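Local coordinates for lysine-sensitive aspartokinase 3 (Escherichia coli, PDB 2J0W), which catalyses the ATP-dependent phosphorylation of L-aspartate to 4-phospho-L-aspartate, the first step of lysine biosynthesis, under feedback inhibition by lysine, at residues V6-G11 with G200-A205. Sequence-based numbering, arbitrary orientation.
Sequences VSKFGG and GSDYTA. With ASP (aspartic acid), chain B; ADP (adenosine-5'-diphosphate), chain D.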
loop_
_atom_site.group_PDB
_atom_site.type_symbol
_atom_site.label_atom_id
_atom_site.label_comp_id
_atom_site.label_asym_id
_atom_site.label_seq_id
_atom_site.Cartn_x
_atom_site.Cartn_y
_atom_site.Cartn_z
ATOM N N VAL A 6 23.059 25.050 -19.033
ATOM C CA VAL A 6 22.166 24.525 -20.060
ATOM C C VAL A 6 20.794 25.191 -19.874
ATOM O O VAL A 6 20.230 25.162 -18.776
ATOM C CB VAL A 6 22.034 22.993 -19.914
ATOM C CG1 VAL A 6 21.031 22.453 -20.911
ATOM C CG2 VAL A 6 23.394 22.339 -20.123
ATOM N N SER A 7 20.274 25.803 -20.939
ATOM C CA SER A 7 18.975 26.495 -20.892
ATOM C C SER A 7 17.878 25.791 -21.704
ATOM O O SER A 7 18.124 25.321 -22.818
ATOM C CB SER A 7 19.123 27.934 -21.408
ATOM O OG SER A 7 19.885 28.729 -20.514
ATOM N N LYS A 8 16.665 25.736 -21.160
ATOM C CA LYS A 8 15.570 25.080 -21.863
ATOM C C LYS A 8 14.376 25.995 -22.070
ATOM O O LYS A 8 13.948 26.703 -21.158
ATOM C CB LYS A 8 15.139 23.818 -21.111
ATOM C CG LYS A 8 14.043 23.000 -21.794
ATOM C CD LYS A 8 12.642 23.492 -21.444
ATOM C CE LYS A 8 11.595 22.487 -21.920
ATOM N NZ LYS A 8 10.213 22.750 -21.403
ATOM N N PHE A 9 13.839 25.967 -23.286
ATOM C CA PHE A 9 12.698 26.796 -23.644
ATOM C C PHE A 9 11.549 25.950 -24.158
ATOM O O PHE A 9 11.730 25.103 -25.043
ATOM C CB PHE A 9 13.127 27.807 -24.696
ATOM C CG PHE A 9 14.210 28.732 -24.227
ATOM C CD1 PHE A 9 13.895 29.899 -23.532
ATOM C CD2 PHE A 9 15.550 28.439 -24.483
ATOM C CE1 PHE A 9 14.894 30.764 -23.102
ATOM C CE2 PHE A 9 16.559 29.293 -24.057
ATOM C CZ PHE A 9 16.228 30.462 -23.364
ATOM N N GLY A 10 10.375 26.191 -23.584
ATOM C CA GLY A 10 9.183 25.451 -23.946
ATOM C C GLY A 10 8.376 26.052 -25.082
ATOM O O GLY A 10 8.782 27.039 -25.701
ATOM N N GLY A 11 7.215 25.451 -25.334
ATOM C CA GLY A 11 6.337 25.896 -26.403
ATOM C C GLY A 11 6.127 27.392 -26.452
ATOM O O GLY A 11 6.585 28.056 -27.386
ATOM N N GLY A 200 8.932 15.936 -22.285
ATOM C CA GLY A 200 10.281 15.407 -22.259
ATOM C C GLY A 200 11.397 16.384 -22.541
ATOM O O GLY A 200 12.575 16.062 -22.330
ATOM N N SER A 201 11.063 17.569 -23.028
ATOM C CA SER A 201 12.131 18.525 -23.288
ATOM C C SER A 201 12.837 18.934 -21.991
ATOM O O SER A 201 13.994 19.340 -22.033
ATOM C CB SER A 201 11.599 19.767 -24.012
ATOM O OG SER A 201 11.255 19.459 -25.354
ATOM N N ASP A 202 12.142 18.833 -20.849
ATOM C CA ASP A 202 12.744 19.184 -19.556
ATOM C C ASP A 202 13.775 18.128 -19.248
ATOM O O ASP A 202 14.915 18.411 -18.847
ATOM C CB ASP A 202 11.728 19.165 -18.408
ATOM C CG ASP A 202 10.734 20.293 -18.483
ATOM O OD1 ASP A 202 11.149 21.435 -18.809
ATOM O OD2 ASP A 202 9.538 20.031 -18.195
ATOM N N TYR A 203 13.340 16.894 -19.438
ATOM C CA TYR A 203 14.174 15.748 -19.176
ATOM C C TYR A 203 15.457 15.849 -19.997
ATOM O O TYR A 203 16.556 15.659 -19.471
ATOM C CB TYR A 203 13.386 14.479 -19.502
ATOM C CG TYR A 203 14.002 13.206 -18.983
ATOM C CD1 TYR A 203 14.940 13.226 -17.951
ATOM C CD2 TYR A 203 13.628 11.970 -19.512
ATOM C CE1 TYR A 203 15.488 12.047 -17.462
ATOM C CE2 TYR A 203 14.168 10.788 -19.029
ATOM C CZ TYR A 203 15.094 10.831 -18.004
ATOM O OH TYR A 203 15.597 9.658 -17.495
ATOM N N THR A 204 15.325 16.182 -21.277
ATOM C CA THR A 204 16.493 16.293 -22.138
ATOM C C THR A 204 17.494 17.301 -21.588
ATOM O O THR A 204 18.704 17.095 -21.648
ATOM C CB THR A 204 16.103 16.739 -23.562
ATOM O OG1 THR A 204 15.219 15.776 -24.140
ATOM C CG2 THR A 204 17.344 16.870 -24.434
ATOM N N ALA A 205 16.983 18.400 -21.060
ATOM C CA ALA A 205 17.855 19.440 -20.544
ATOM C C ALA A 205 18.665 18.945 -19.365
ATOM O O ALA A 205 19.858 19.200 -19.287
ATOM C CB ALA A 205 17.045 20.658 -20.156
HETATM N N ASP B . 7.377 19.068 -27.576
HETATM C CA ASP B . 6.965 18.020 -26.645
HETATM C C ASP B . 5.513 18.340 -26.229
HETATM O O ASP B . 4.909 19.255 -26.841
HETATM C CB ASP B . 7.962 17.966 -25.446
HETATM C CG ASP B . 7.972 19.176 -24.486
HETATM O OD1 ASP B . 7.172 20.136 -24.716
HETATM O OD2 ASP B . 8.787 19.177 -23.493
HETATM O OXT ASP B . 5.001 17.688 -25.255
HETATM P PB ADP D . 6.730 24.376 -20.928
HETATM O O1B ADP D . 7.509 25.583 -20.570
HETATM O O2B ADP D . 6.492 24.269 -22.415
HETATM O O3B ADP D . 7.405 23.073 -20.386
HETATM P PA ADP D . 4.261 23.562 -19.624
HETATM O O1A ADP D . 2.878 23.937 -20.007
HETATM O O2A ADP D . 4.686 22.169 -19.964
HETATM O O3A ADP D . 5.297 24.567 -20.255
HETATM O "O5'" ADP D . 4.247 23.844 -18.035
HETATM C "C5'" ADP D . 4.159 25.124 -17.332
HETATM C "C4'" ADP D . 2.849 25.112 -16.565
HETATM O "O4'" ADP D . 2.650 24.052 -15.584
HETATM C "C3'" ADP D . 2.454 26.342 -15.790
HETATM O "O3'" ADP D . 2.158 27.310 -16.823
HETATM C "C2'" ADP D . 1.267 25.817 -15.010
HETATM O "O2'" ADP D . 0.084 25.830 -15.791
HETATM C "C1'" ADP D . 1.642 24.422 -14.659
HETATM N N9 ADP D . 1.973 24.165 -13.177
HETATM C C8 ADP D . 1.405 23.136 -12.512
HETATM N N7 ADP D . 1.762 23.017 -11.250
HETATM C C5 ADP D . 2.626 24.028 -11.080
HETATM C C6 ADP D . 3.358 24.436 -9.903
HETATM N N6 ADP D . 3.303 23.833 -8.767
HETATM N N1 ADP D . 4.180 25.564 -10.088
HETATM C C2 ADP D . 4.274 26.251 -11.311
HETATM N N3 ADP D . 3.577 25.865 -12.418
HETATM C C4 ADP D . 2.784 24.778 -12.262
#
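K8 and D202 carry the polar part of this contact, a buried salt bridge in which K8 NZ donates to D202 OD1 over 3.1 Å. The ammonium meets that oxygen from above the carboxylate plane, 52° out of it. K8 NZ also lies 3.0 Å from ADP O3B, so the same nitrogen neighbours both the helix carboxylate and the β-phosphate. The lysine chain leaves the strand with CG anti to the backbone N, bends once at chi2 (-86°) and then runs extended, which carries NZ past S201 toward D202 and the nucleotide. A methionine in its place would probably leave D202 OD1 without its salt-bridge partner and the β-phosphate without this neighbour.

Apolar packing follows the same side chain: K8 CB rests on A205 CB at 3.8 Å, and K8 CE on S201 CB at 3.4 Å. Two residues earlier, on the same face of the strand, V6 CG1 faces A205 CB more loosely, at 4.4 Å.

Ligand bonds come from both backbones. G11 N reaches ADP O2B in a bent hydrogen bond, while S201 N donates a 2.8 Å hydrogen bond to OD2 of the bound aspartate; S201 OG is hydrogen-bonded to S39 OG. G10 CA lies 3.3 Å from ADP O2B.

In the amino acid kinase fold, strand 5-9 lies between parallel strands 33-38 and 216-221. Residues 200-205 of helix 200-211 run nearly antiparallel (174°) to strand residues 6-9 across the V6 and K8 face, and helix 17-27 covers F9 on the other.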